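Local coordinates for CELL division control protein 6 (Pyrobaculum aerophilum, PDB 1FNN) that probably binds and hydrolyses ATP as a member of the Cdc6/Cdc18 AAA+ family and is thought to help regulate the initiation of DNA replication, at residues Arg22-Gln25 with Leu26-Asp30; Leu33-Trp36 with Leu37-Pro40; Glu66-Lys69 with Asp70-Thr73; Asn80-Ile83 with Tyr84-Phe87; Ser214-Glu217 with Asp218-Gln221. One frame throughout, in Å; residues are numbered along the deposited sequence.

Overall arrangement
The five contacts are local turns and caps, met in order along the chain. Interactions 1 and 2 follow one another on helix 23-38, their centres about 15 Å apart. Interaction 3, where helix 57-68 gives way to a loop, packs against both: its centre is about 16 Å from that of interaction 1, where D30 OD1 probably hydrogen-bonds Y68 OH, and about 10 Å from that of interaction 2. Interaction 4 leaves strand 75-80, an outermost strand of the five-stranded parallel sheet, its centre about 25 Å from that of interaction 3. Interaction 5, in the lid, has its centre about 39 Å from that of interaction 4, across the chain's centre. R22 of interaction 1 touches ADP, so the nucleotide lies close to the first of these helix starts.

Interaction 1: residues Arg22-Gln25 with Leu26-Asp30; sequences REQQ and LQQLD
R22 O accepts from L26 N at 3.0 Å, the first bond of helix 23-38, with R22 at the N-cap position. The alpha-helical i to i+4 pattern continues from there: Q27 N gives to E23 O at 2.9 Å, Q28 N to Q24 O at 3.0 Å and L29 N to Q25 O at 3.0 Å. Leucines suit the two positions that face neighbouring elements, L26 lying on K63 and L64 of helix 57-68, and L29 on T60 of that helix and I188 of strand 187-189. Q25 bends back beside its own helix, and its NE2 is bonded to R189 O. R22 leads away from the helix into the nucleotide pocket, where it touches ADP; its NE and NH2 are held by T55 O and S191 O. On the more exposed side the long polar chains of Q24 and Q28 meet one turn apart. Q28 has CG beside its backbone N (chi1 -79°) and an extended chain, which carries the amide back over the preceding turn. There NE2 makes a weak bond to Q24 O at 3.2 Å, adding to the backbone donor from the same residue. The two amide planes stand 56° apart, and Q28 NE2 lies 3.1 Å from Q24 CG.

Interaction 2: residues Leu33-Trp36 with Leu37-Pro40; sequences LGNW and LRNP
The C-terminal end of helix 23-38 is closed by W36 and P40, one turn apart, with N39 the first residue to leave helical geometry. P40 CB lies over the indole, 3.9 Å from the centroid of the six-membered ring of W36 and 12° off its normal, a CH-pi contact. Proline suits this exit because P40 N has no hydrogen with which to continue the helical bonding to W36 O. The last backbone bonds are R38 N to G34 O at 3.0 Å and N39 N to N35 O at 3.0 Å. R38 bends at chi3 (-75°), laying its guanidinium over G34, whose lack of a side chain lets R38 NH2 come within 3.3 Å of G34 C. From there R38 NH2 bonds N35 OD1 at 3.0 Å, almost straight at 171°; the oxygen lies in the guanidinium plane, while the nitrogen sits above the plane of the amide carbonyl. One water joins R38 NE to N35 OD1, and another joins N35 O to N39 ND2. Around this turn, R38 NH1 reaches Y68 OH, L33 and L37 pack on L64 of helix 57-68, and W36 lies on A161 of strand 160-166, its NE1 bonded to F158 O.

Interaction 3: residues Glu66-Lys69 with Asp70-Thr73; sequences ELYK and DKTT
K71 NZ sits over one face of the Y68 ring, joined to it across a type I beta turn, Y68 to K71, near the end of helix 57-68. The ammonium is 3.6 Å from the centroid of the Y68 ring and 29° off the ring normal, a cation-pi contact offset toward the rim, with CD1 of Y68 its nearest ring atom. The same nitrogen gives a hydrogen bond to L67 O at 2.8 Å, so one cation draws on both an aromatic face and a backbone carbonyl near the helix terminus. A lysine suits the place because its chain is long enough to double back: bends at chi3 (-49°) and chi4 (-46°) curl it over the turn. The turn itself is fixed by K71 N, which bonds Y68 O at 2.8 Å from above the carbonyl plane. A water accepts from D70 N at 2.9 Å and gives a weak bond to L67 O, the carbonyl that already accepts from K71 NZ.

Further out, the tyrosine ring is held from its far end. Y68 OH is hydrogen-bonded to D30 OD1 of helix 23-38, and the ring packs on L37 of that helix, so the platform under the lysine is fixed by the neighbouring helix. T72 hydroxyl OG1 is bonded to L37 O and to A74 N, tying the loop to the same helix. Its methyl branch faces the turn, with T72 CG2 3.4 Å from Y68 O.

Interaction 4: residues Asn80-Ile83 with Tyr84-Phe87; sequences NGFI and YRNF
The loop from strand 75-80 to helix 87-97 begins with an Asx turn at N80, and its first turn is closed where N80 O receives Y84 N. The side chain of N80 is about 7 Å from the bound magnesium ion, so the turn borders the nucleotide site. N80 OD1 accepts from F82 N at 2.8 Å, the nitrogen lying above the plane of the amide carbonyl; asparagine suits the spot because its short chain brings an acceptor back to its own backbone. N80 O takes I83 N at 2.9 Å and Y84 N at 3.0 Å, the latter nearly straight at 170° and in the carbonyl plane.

R85 folds back over the turn. Its chain is extended from CG to NE, and two nitrogens grip one atom side-on: NE reaches F82 O at 3.0 Å from above the carbonyl plane, while NH2 reaches F82 O at 3.1 Å on a lone pair. NH2 also lies over one face of the F82 ring, and the guanidinium makes an off-centre cation-pi contact with it, the two planes 71° apart.

The beta-branch of I83 serves Y84: CG2 stands 3.5 Å from the centroid of the Y84 ring, 13° off its normal, a CH-pi contact. Buried Y84 O has no conventional partner in the model, receiving a CA-H...O contact from G81 CA at 3.6 Å. Beyond the turn, N86 caps helix 87-97 through A89 N, while G81 shares backbone bonds with D132, a residue of the magnesium site that does not hold the metal here. Such a strand-to-helix connection beside the nucleotide belongs to the parallel-sheet P-loop NTPase core.

Interaction 5: residues Ser214-Glu217 with Asp218-Gln221; sequences SYSE and DILQ
The hydrogen bonds gather around S216, the N-cap of helix 217-227. Its OG accepts from I219 N at 3.2 Å with an angle of 151°, meeting one of the amides that the first turn leaves without a helical acceptor. Serine suits the position because a hydroxyl one bond from CB can turn onto that amide; with chi1 at 58°, OG lies between the backbone N and the carbonyl carbon, facing into the turn. The backbone bonds beneath it are looser. L220 N reaches S216 O weakly at 3.3 Å, and I219 N makes a weak, strongly bent bond to the same oxygen. One residue on, the helix is regular, Q221 N giving to E217 O at 2.9 Å.

The apolar contact spans the cap. Y215, just before the N-cap, puts CD1 3.9 Å from CD2 of L220, four residues after S216, the two side chains crossing at a slant. Y215 also packs on A206 and K207 of helix 195-209, while L220 lies on F199 and L203 of that helix. I219 turns to the other neighbour, helix 264-274, where it meets P264 and V267.

Charge forms a third group. E217 and D218 occupy the first two helical positions, where acidic groups would probably be favoured by the helix dipole; E217 OE1 and D218 OD1, of like charge, are 4.9 Å apart and not in contact.

A side-chain N-cap flanked by an apolar pair, one residue before the cap and one four after it, is the hydrophobic staple of a helix start, here within the helical AAA+ lid.

Interaction 1: residues Arg22-Gln25 with Leu26-Asp30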
loop_
_atom_site.group_PDB
_atom_site.type_symbol
_atom_site.label_atom_id
_atom_site.label_comp_id
_atom_site.label_asym_id
_atom_site.label_seq_id
_atom_site.Cartn_x
_atom_site.Cartn_y
_atom_site.Cartn_z
ATOM N N ARG A 22 4.673 -4.977 10.888
ATOM C CA ARG A 22 3.612 -4.201 11.547
ATOM C C ARG A 22 3.428 -4.666 12.982
ATOM O O ARG A 22 2.424 -4.368 13.643
ATOM C CB ARG A 22 2.274 -4.315 10.804
ATOM C CG ARG A 22 2.252 -3.582 9.444
ATOM C CD ARG A 22 2.399 -2.116 9.718
ATOM N NE ARG A 22 2.555 -1.125 8.693
ATOM C CZ ARG A 22 3.707 -0.506 8.426
ATOM N NH1 ARG A 22 4.793 -0.798 9.122
ATOM N NH2 ARG A 22 3.728 0.393 7.460
ATOM N N GLU A 23 4.415 -5.388 13.497
ATOM C CA GLU A 23 4.394 -5.884 14.873
ATOM C C GLU A 23 4.282 -4.738 15.863
ATOM O O GLU A 23 3.451 -4.807 16.787
ATOM C CB GLU A 23 5.613 -6.736 15.240
ATOM C CG GLU A 23 5.708 -8.050 14.486
ATOM C CD GLU A 23 6.471 -7.981 13.176
ATOM O OE1 GLU A 23 6.781 -6.876 12.672
ATOM O OE2 GLU A 23 6.778 -9.060 12.629
ATOM N N GLN A 24 4.935 -3.621 15.577
ATOM C CA GLN A 24 4.905 -2.463 16.454
ATOM C C GLN A 24 3.563 -1.777 16.492
ATOM O O GLN A 24 3.039 -1.450 17.574
ATOM C CB GLN A 24 6.028 -1.472 16.096
ATOM C CG GLN A 24 6.066 -0.262 17.013
ATOM C CD GLN A 24 7.416 0.443 16.987
ATOM O OE1 GLN A 24 8.399 -0.054 16.428
ATOM N NE2 GLN A 24 7.492 1.627 17.595
ATOM N N GLN A 25 2.950 -1.548 15.315
ATOM C CA GLN A 25 1.639 -0.909 15.266
ATOM C C GLN A 25 0.538 -1.778 15.902
ATOM O O GLN A 25 -0.384 -1.252 16.566
ATOM C CB GLN A 25 1.220 -0.649 13.802
ATOM C CG GLN A 25 2.057 0.463 13.131
ATOM C CD GLN A 25 3.414 0.014 12.649
ATOM O OE1 GLN A 25 3.827 -1.122 12.792
ATOM N NE2 GLN A 25 4.194 0.930 12.038
ATOM N N LEU A 26 0.667 -3.076 15.736
ATOM C CA LEU A 26 -0.320 -3.998 16.299
ATOM C C LEU A 26 -0.205 -4.056 17.832
ATOM O O LEU A 26 -1.179 -3.928 18.582
ATOM C CB LEU A 26 -0.125 -5.376 15.712
ATOM C CG LEU A 26 -1.190 -6.404 16.184
ATOM C CD1 LEU A 26 -2.549 -5.997 15.623
ATOM C CD2 LEU A 26 -0.813 -7.814 15.756
ATOM N N GLN A 27 1.055 -4.040 18.287
ATOM C CA GLN A 27 1.343 -3.929 19.706
ATOM C C GLN A 27 0.768 -2.648 20.307
ATOM O O GLN A 27 0.222 -2.725 21.433
ATOM C CB GLN A 27 2.829 -4.072 20.042
ATOM C CG GLN A 27 3.069 -3.837 21.543
ATOM C CD GLN A 27 4.532 -3.691 21.907
ATOM O OE1 GLN A 27 5.050 -2.567 21.976
ATOM N NE2 GLN A 27 5.184 -4.826 22.140
ATOM N N GLN A 28 0.946 -1.504 19.657
ATOM C CA GLN A 28 0.443 -0.229 20.089
ATOM C C GLN A 28 -1.080 -0.243 20.220
ATOM O O GLN A 28 -1.697 0.455 21.034
ATOM C CB GLN A 28 0.864 0.928 19.138
ATOM C CG GLN A 28 2.321 1.375 19.376
ATOM C CD GLN A 28 2.829 2.270 18.238
ATOM O OE1 GLN A 28 2.521 3.449 18.102
ATOM N NE2 GLN A 28 3.654 1.723 17.346
ATOM N N LEU A 29 -1.723 -0.830 19.208
ATOM C CA LEU A 29 -3.156 -0.992 19.182
ATOM C C LEU A 29 -3.562 -1.887 20.353
ATOM O O LEU A 29 -4.589 -1.639 20.992
ATOM C CB LEU A 29 -3.627 -1.638 17.881
ATOM C CG LEU A 29 -4.129 -0.723 16.759
ATOM C CD1 LEU A 29 -4.637 -1.583 15.593
ATOM C CD2 LEU A 29 -5.228 0.226 17.211
ATOM N N ASP A 30 -2.837 -2.975 20.541
ATOM C CA ASP A 30 -3.135 -3.869 21.662
ATOM C C ASP A 30 -3.093 -3.143 23.005
ATOM O O ASP A 30 -3.955 -3.209 23.905
ATOM C CB ASP A 30 -2.155 -5.041 21.635
ATOM C CG ASP A 30 -2.614 -6.069 22.679
ATOM O OD1 ASP A 30 -3.565 -6.826 22.487
ATOM O OD2 ASP A 30 -2.016 -6.139 23.764
#

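Interaction 2: residues Leu33-Trp36 with Leu37-Pro40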
loop_
_atom_site.group_PDB
_atom_site.type_symbol
_atom_site.label_atom_id
_atom_site.label_comp_id
_atom_site.label_asym_id
_atom_site.label_seq_id
_atom_site.Cartn_x
_atom_site.Cartn_y
_atom_site.Cartn_z
ATOM N N LEU A 33 -6.127 -0.791 23.260
ATOM C CA LEU A 33 -7.448 -1.395 23.316
ATOM C C LEU A 33 -7.643 -2.659 24.117
ATOM O O LEU A 33 -8.801 -2.979 24.457
ATOM C CB LEU A 33 -7.849 -1.773 21.845
ATOM C CG LEU A 33 -7.975 -0.580 20.896
ATOM C CD1 LEU A 33 -8.158 -1.137 19.462
ATOM C CD2 LEU A 33 -9.156 0.306 21.287
ATOM N N GLY A 34 -6.639 -3.478 24.337
ATOM C CA GLY A 34 -6.779 -4.791 24.917
ATOM C C GLY A 34 -7.479 -4.825 26.272
ATOM O O GLY A 34 -8.272 -5.758 26.476
ATOM N N ASN A 35 -7.059 -3.977 27.219
ATOM C CA ASN A 35 -7.695 -4.006 28.542
ATOM C C ASN A 35 -9.192 -3.720 28.419
ATOM O O ASN A 35 -10.014 -4.350 29.077
ATOM C CB ASN A 35 -7.040 -3.003 29.494
ATOM C CG ASN A 35 -5.704 -3.521 30.017
ATOM O OD1 ASN A 35 -5.435 -4.724 29.970
ATOM N ND2 ASN A 35 -4.877 -2.604 30.513
ATOM N N TRP A 36 -9.531 -2.681 27.661
ATOM C CA TRP A 36 -10.936 -2.338 27.457
ATOM C C TRP A 36 -11.712 -3.448 26.752
ATOM O O TRP A 36 -12.817 -3.757 27.221
ATOM C CB TRP A 36 -11.094 -1.048 26.722
ATOM C CG TRP A 36 -12.450 -0.429 26.545
ATOM C CD1 TRP A 36 -12.991 0.521 27.345
ATOM C CD2 TRP A 36 -13.442 -0.688 25.530
ATOM N NE1 TRP A 36 -14.241 0.864 26.895
ATOM C CE2 TRP A 36 -14.549 0.146 25.791
ATOM C CE3 TRP A 36 -13.487 -1.550 24.430
ATOM C CZ2 TRP A 36 -15.697 0.161 25.004
ATOM C CZ3 TRP A 36 -14.632 -1.535 23.646
ATOM C CH2 TRP A 36 -15.706 -0.708 23.922
ATOM N N LEU A 37 -11.100 -4.124 25.760
ATOM C CA LEU A 37 -11.837 -5.236 25.131
ATOM C C LEU A 37 -12.102 -6.383 26.112
ATOM O O LEU A 37 -13.129 -7.103 26.028
ATOM C CB LEU A 37 -11.036 -5.708 23.907
ATOM C CG LEU A 37 -11.071 -4.686 22.731
ATOM C CD1 LEU A 37 -10.102 -5.150 21.628
ATOM C CD2 LEU A 37 -12.494 -4.585 22.192
ATOM N N ARG A 38 -11.127 -6.646 26.981
ATOM C CA ARG A 38 -11.315 -7.727 27.984
ATOM C C ARG A 38 -12.368 -7.327 29.020
ATOM O O ARG A 38 -13.091 -8.193 29.523
ATOM C CB ARG A 38 -9.993 -8.102 28.638
ATOM C CG ARG A 38 -9.054 -8.945 27.772
ATOM C CD ARG A 38 -7.789 -9.346 28.561
ATOM N NE ARG A 38 -6.920 -8.143 28.660
ATOM C CZ ARG A 38 -6.037 -7.846 27.692
ATOM N NH1 ARG A 38 -5.899 -8.611 26.618
ATOM N NH2 ARG A 38 -5.261 -6.768 27.781
ATOM N N ASN A 39 -12.427 -6.085 29.465
ATOM C CA ASN A 39 -13.331 -5.557 30.458
ATOM C C ASN A 39 -13.723 -4.128 30.146
ATOM O O ASN A 39 -13.313 -3.123 30.757
ATOM C CB ASN A 39 -12.739 -5.532 31.880
ATOM C CG ASN A 39 -12.384 -6.886 32.449
ATOM O OD1 ASN A 39 -13.232 -7.779 32.564
ATOM N ND2 ASN A 39 -11.116 -7.056 32.811
ATOM N N PRO A 40 -14.677 -3.944 29.235
ATOM C CA PRO A 40 -15.045 -2.647 28.731
ATOM C C PRO A 40 -15.824 -1.739 29.653
ATOM O O PRO A 40 -16.589 -2.186 30.511
ATOM C CB PRO A 40 -15.969 -2.939 27.532
ATOM C CG PRO A 40 -16.481 -4.328 27.808
ATOM C CD PRO A 40 -15.319 -5.044 28.461
HETATM O O HOH W 1 -9.116 -5.422 31.480
HETATM O O HOH W 2 -6.943 -7.161 31.205
#

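Interaction 3: residues Glu66-Lys69 with Asp70-Thr73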
loop_
_atom_site.group_PDB
_atom_site.type_symbol
_atom_site.label_atom_id
_atom_site.label_comp_id
_atom_site.label_asym_id
_atom_site.label_seq_id
_atom_site.Cartn_x
_atom_site.Cartn_y
_atom_site.Cartn_z
ATOM N N GLU A 66 -9.377 -9.767 14.920
ATOM C CA GLU A 66 -9.286 -11.193 14.768
ATOM C C GLU A 66 -8.707 -11.801 16.057
ATOM O O GLU A 66 -9.261 -12.818 16.516
ATOM C CB GLU A 66 -8.418 -11.565 13.565
ATOM C CG GLU A 66 -8.264 -13.034 13.225
ATOM C CD GLU A 66 -7.236 -13.065 12.068
ATOM O OE1 GLU A 66 -7.530 -12.620 10.950
ATOM O OE2 GLU A 66 -6.153 -13.549 12.361
ATOM N N LEU A 67 -7.758 -11.137 16.699
ATOM C CA LEU A 67 -7.183 -11.702 17.914
ATOM C C LEU A 67 -8.120 -11.601 19.122
ATOM O O LEU A 67 -7.873 -12.259 20.121
ATOM C CB LEU A 67 -5.877 -10.986 18.227
ATOM C CG LEU A 67 -4.784 -11.161 17.163
ATOM C CD1 LEU A 67 -3.586 -10.265 17.430
ATOM C CD2 LEU A 67 -4.370 -12.626 17.055
ATOM N N TYR A 68 -9.060 -10.662 19.123
ATOM C CA TYR A 68 -9.913 -10.395 20.268
ATOM C C TYR A 68 -11.356 -10.840 20.087
ATOM O O TYR A 68 -12.101 -10.898 21.066
ATOM C CB TYR A 68 -9.948 -8.886 20.567
ATOM C CG TYR A 68 -8.756 -8.546 21.446
ATOM C CD1 TYR A 68 -8.843 -8.681 22.822
ATOM C CD2 TYR A 68 -7.559 -8.104 20.892
ATOM C CE1 TYR A 68 -7.770 -8.381 23.646
ATOM C CE2 TYR A 68 -6.468 -7.803 21.700
ATOM C CZ TYR A 68 -6.583 -7.941 23.069
ATOM O OH TYR A 68 -5.511 -7.642 23.875
ATOM N N LYS A 69 -11.709 -11.279 18.905
ATOM C CA LYS A 69 -13.043 -11.572 18.429
ATOM C C LYS A 69 -13.792 -12.523 19.400
ATOM O O LYS A 69 -14.968 -12.329 19.710
ATOM C CB LYS A 69 -12.858 -12.406 17.149
ATOM C CG LYS A 69 -13.548 -12.014 15.895
ATOM C CD LYS A 69 -13.544 -13.066 14.809
ATOM C CE LYS A 69 -12.326 -13.950 14.693
ATOM N NZ LYS A 69 -12.525 -14.964 13.613
ATOM N N ASP A 70 -13.086 -13.527 19.883
ATOM C CA ASP A 70 -13.778 -14.514 20.734
ATOM C C ASP A 70 -13.591 -14.252 22.210
ATOM O O ASP A 70 -13.872 -15.128 23.022
ATOM C CB ASP A 70 -13.292 -15.914 20.316
ATOM C CG ASP A 70 -13.777 -16.174 18.892
ATOM O OD1 ASP A 70 -14.984 -15.996 18.650
ATOM O OD2 ASP A 70 -12.959 -16.544 18.030
ATOM N N LYS A 71 -12.922 -13.157 22.573
ATOM C CA LYS A 71 -12.513 -12.827 23.913
ATOM C C LYS A 71 -13.085 -11.500 24.386
ATOM O O LYS A 71 -12.551 -10.893 25.323
ATOM C CB LYS A 71 -10.982 -12.684 23.995
ATOM C CG LYS A 71 -10.192 -13.701 23.224
ATOM C CD LYS A 71 -8.786 -13.966 23.703
ATOM C CE LYS A 71 -7.966 -12.722 23.939
ATOM N NZ LYS A 71 -8.079 -11.732 22.839
ATOM N N THR A 72 -14.157 -11.015 23.754
ATOM C CA THR A 72 -14.728 -9.750 24.155
ATOM C C THR A 72 -16.247 -9.750 23.977
ATOM O O THR A 72 -16.764 -10.373 23.053
ATOM C CB THR A 72 -14.098 -8.572 23.359
ATOM O OG1 THR A 72 -14.570 -7.328 23.875
ATOM C CG2 THR A 72 -14.416 -8.593 21.856
ATOM N N THR A 73 -16.918 -8.869 24.719
ATOM C CA THR A 73 -18.349 -8.694 24.516
ATOM C C THR A 73 -18.567 -7.525 23.585
ATOM O O THR A 73 -19.702 -7.181 23.293
ATOM C CB THR A 73 -19.038 -8.393 25.875
ATOM O OG1 THR A 73 -18.372 -7.256 26.450
ATOM C CG2 THR A 73 -18.864 -9.592 26.793
HETATM O O HOH W 3 -10.295 -14.161 19.772
#

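Interaction 4: residues Asn80-Ile83 with Tyr84-Phe87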
loop_
_atom_site.group_PDB
_atom_site.type_symbol
_atom_site.label_atom_id
_atom_site.label_comp_id
_atom_site.label_asym_id
_atom_site.label_seq_id
_atom_site.Cartn_x
_atom_site.Cartn_y
_atom_site.Cartn_z
ATOM N N ASN A 80 -16.648 2.184 6.708
ATOM C CA ASN A 80 -15.698 2.615 5.646
ATOM C C ASN A 80 -16.107 4.006 5.206
ATOM O O ASN A 80 -17.097 4.158 4.468
ATOM C CB ASN A 80 -15.749 1.608 4.504
ATOM C CG ASN A 80 -14.969 2.009 3.269
ATOM O OD1 ASN A 80 -14.435 3.116 3.178
ATOM N ND2 ASN A 80 -14.918 1.077 2.323
ATOM N N GLY A 81 -15.328 5.029 5.548
ATOM C CA GLY A 81 -15.645 6.412 5.250
ATOM C C GLY A 81 -15.627 6.722 3.751
ATOM O O GLY A 81 -16.128 7.764 3.319
ATOM N N PHE A 82 -15.077 5.831 2.928
ATOM C CA PHE A 82 -15.157 6.035 1.485
ATOM C C PHE A 82 -16.607 5.846 1.019
ATOM O O PHE A 82 -16.974 6.422 -0.000
ATOM C CB PHE A 82 -14.263 5.081 0.699
ATOM C CG PHE A 82 -14.381 5.268 -0.792
ATOM C CD1 PHE A 82 -13.640 6.244 -1.446
ATOM C CD2 PHE A 82 -15.231 4.465 -1.535
ATOM C CE1 PHE A 82 -13.757 6.404 -2.819
ATOM C CE2 PHE A 82 -15.350 4.621 -2.905
ATOM C CZ PHE A 82 -14.609 5.595 -3.547
ATOM N N ILE A 83 -17.325 4.927 1.644
ATOM C CA ILE A 83 -18.696 4.589 1.326
ATOM C C ILE A 83 -19.713 5.391 2.112
ATOM O O ILE A 83 -20.665 5.949 1.551
ATOM C CB ILE A 83 -18.905 3.084 1.645
ATOM C CG1 ILE A 83 -17.915 2.261 0.823
ATOM C CG2 ILE A 83 -20.335 2.647 1.397
ATOM C CD1 ILE A 83 -17.849 0.803 1.241
ATOM N N TYR A 84 -19.583 5.432 3.442
ATOM C CA TYR A 84 -20.536 6.154 4.285
ATOM C C TYR A 84 -19.913 7.466 4.733
ATOM O O TYR A 84 -19.035 7.447 5.595
ATOM C CB TYR A 84 -20.915 5.285 5.495
ATOM C CG TYR A 84 -21.320 3.903 5.026
ATOM C CD1 TYR A 84 -20.451 2.822 5.078
ATOM C CD2 TYR A 84 -22.607 3.710 4.526
ATOM C CE1 TYR A 84 -20.835 1.567 4.646
ATOM C CE2 TYR A 84 -23.005 2.456 4.089
ATOM C CZ TYR A 84 -22.126 1.403 4.151
ATOM O OH TYR A 84 -22.553 0.179 3.711
ATOM N N ARG A 85 -20.377 8.604 4.219
ATOM C CA ARG A 85 -19.700 9.877 4.461
ATOM C C ARG A 85 -20.451 10.905 5.274
ATOM O O ARG A 85 -19.821 11.642 6.049
ATOM C CB ARG A 85 -19.332 10.526 3.114
ATOM C CG ARG A 85 -18.294 9.701 2.373
ATOM C CD ARG A 85 -17.851 10.344 1.065
ATOM N NE ARG A 85 -16.998 9.430 0.322
ATOM C CZ ARG A 85 -16.300 9.721 -0.767
ATOM N NH1 ARG A 85 -16.335 10.942 -1.283
ATOM N NH2 ARG A 85 -15.560 8.783 -1.345
ATOM N N ASN A 86 -21.769 10.933 5.124
ATOM C CA ASN A 86 -22.534 11.927 5.886
ATOM C C ASN A 86 -23.136 11.222 7.090
ATOM O O ASN A 86 -23.040 9.999 7.149
ATOM C CB ASN A 86 -23.614 12.562 5.004
ATOM C CG ASN A 86 -24.470 11.473 4.372
ATOM O OD1 ASN A 86 -25.200 10.788 5.091
ATOM N ND2 ASN A 86 -24.358 11.343 3.061
ATOM N N PHE A 87 -23.626 11.996 8.042
ATOM C CA PHE A 87 -24.199 11.545 9.273
ATOM C C PHE A 87 -25.255 10.454 9.074
ATOM O O PHE A 87 -25.270 9.470 9.811
ATOM C CB PHE A 87 -24.858 12.707 10.072
ATOM C CG PHE A 87 -25.274 12.168 11.426
ATOM C CD1 PHE A 87 -24.317 11.989 12.416
ATOM C CD2 PHE A 87 -26.585 11.838 11.709
ATOM C CE1 PHE A 87 -24.663 11.495 13.651
ATOM C CE2 PHE A 87 -26.930 11.341 12.952
ATOM C CZ PHE A 87 -25.979 11.168 13.924
#

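Interaction 5: residues Ser214-Glu217 with Asp218-Gln221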
loop_
_atom_site.group_PDB
_atom_site.type_symbol
_atom_site.label_atom_id
_atom_site.label_comp_id
_atom_site.label_asym_id
_atom_site.label_seq_id
_atom_site.Cartn_x
_atom_site.Cartn_y
_atom_site.Cartn_z
ATOM N N SER A 214 7.061 -21.602 -9.018
ATOM C CA SER A 214 6.573 -20.779 -10.098
ATOM C C SER A 214 7.098 -19.337 -10.027
ATOM O O SER A 214 6.677 -18.514 -10.836
ATOM C CB SER A 214 5.037 -20.840 -10.135
ATOM O OG SER A 214 4.495 -20.251 -8.954
ATOM N N TYR A 215 7.811 -18.979 -8.977
ATOM C CA TYR A 215 8.229 -17.604 -8.774
ATOM C C TYR A 215 9.624 -17.687 -8.208
ATOM O O TYR A 215 9.944 -18.622 -7.468
ATOM C CB TYR A 215 7.277 -16.758 -7.878
ATOM C CG TYR A 215 7.184 -17.477 -6.545
ATOM C CD1 TYR A 215 8.074 -17.177 -5.532
ATOM C CD2 TYR A 215 6.198 -18.454 -6.361
ATOM C CE1 TYR A 215 8.002 -17.835 -4.329
ATOM C CE2 TYR A 215 6.128 -19.113 -5.138
ATOM C CZ TYR A 215 7.021 -18.800 -4.149
ATOM O OH TYR A 215 6.963 -19.440 -2.938
ATOM N N SER A 216 10.498 -16.723 -8.517
ATOM C CA SER A 216 11.826 -16.797 -7.882
ATOM C C SER A 216 11.989 -15.612 -6.960
ATOM O O SER A 216 11.226 -14.655 -7.034
ATOM C CB SER A 216 12.932 -16.730 -8.959
ATOM O OG SER A 216 12.716 -15.488 -9.656
ATOM N N GLU A 217 12.999 -15.648 -6.120
ATOM C CA GLU A 217 13.276 -14.524 -5.230
ATOM C C GLU A 217 13.562 -13.260 -6.071
ATOM O O GLU A 217 13.121 -12.163 -5.749
ATOM C CB GLU A 217 14.527 -14.892 -4.452
ATOM C CG GLU A 217 15.114 -13.781 -3.597
ATOM C CD GLU A 217 16.217 -14.317 -2.700
ATOM O OE1 GLU A 217 17.391 -14.311 -3.116
ATOM O OE2 GLU A 217 15.894 -14.745 -1.576
ATOM N N ASP A 218 14.265 -13.443 -7.197
ATOM C CA ASP A 218 14.590 -12.292 -8.052
ATOM C C ASP A 218 13.325 -11.631 -8.578
ATOM O O ASP A 218 13.315 -10.405 -8.692
ATOM C CB ASP A 218 15.448 -12.655 -9.270
ATOM C CG ASP A 218 16.901 -12.897 -8.899
ATOM O OD1 ASP A 218 17.299 -12.605 -7.754
ATOM O OD2 ASP A 218 17.653 -13.391 -9.772
ATOM N N ILE A 219 12.297 -12.417 -8.919
ATOM C CA ILE A 219 11.073 -11.801 -9.455
ATOM C C ILE A 219 10.363 -10.960 -8.410
ATOM O O ILE A 219 9.751 -9.917 -8.686
ATOM C CB ILE A 219 10.144 -12.854 -10.064
ATOM C CG1 ILE A 219 10.619 -13.218 -11.481
ATOM C CG2 ILE A 219 8.671 -12.430 -10.104
ATOM C CD1 ILE A 219 10.207 -12.234 -12.567
ATOM N N LEU A 220 10.349 -11.457 -7.166
ATOM C CA LEU A 220 9.677 -10.730 -6.076
ATOM C C LEU A 220 10.490 -9.460 -5.797
ATOM O O LEU A 220 9.929 -8.400 -5.536
ATOM C CB LEU A 220 9.718 -11.669 -4.855
ATOM C CG LEU A 220 8.485 -12.499 -4.502
ATOM C CD1 LEU A 220 7.551 -12.755 -5.661
ATOM C CD2 LEU A 220 8.851 -13.778 -3.748
ATOM N N GLN A 221 11.828 -9.613 -5.857
ATOM C CA GLN A 221 12.689 -8.441 -5.630
ATOM C C GLN A 221 12.474 -7.338 -6.678
ATOM O O GLN A 221 12.403 -6.157 -6.309
ATOM C CB GLN A 221 14.163 -8.809 -5.576
ATOM C CG GLN A 221 14.684 -9.512 -4.340
ATOM C CD GLN A 221 16.029 -10.173 -4.584
ATOM O OE1 GLN A 221 16.451 -10.400 -5.728
ATOM N NE2 GLN A 221 16.744 -10.506 -3.518
#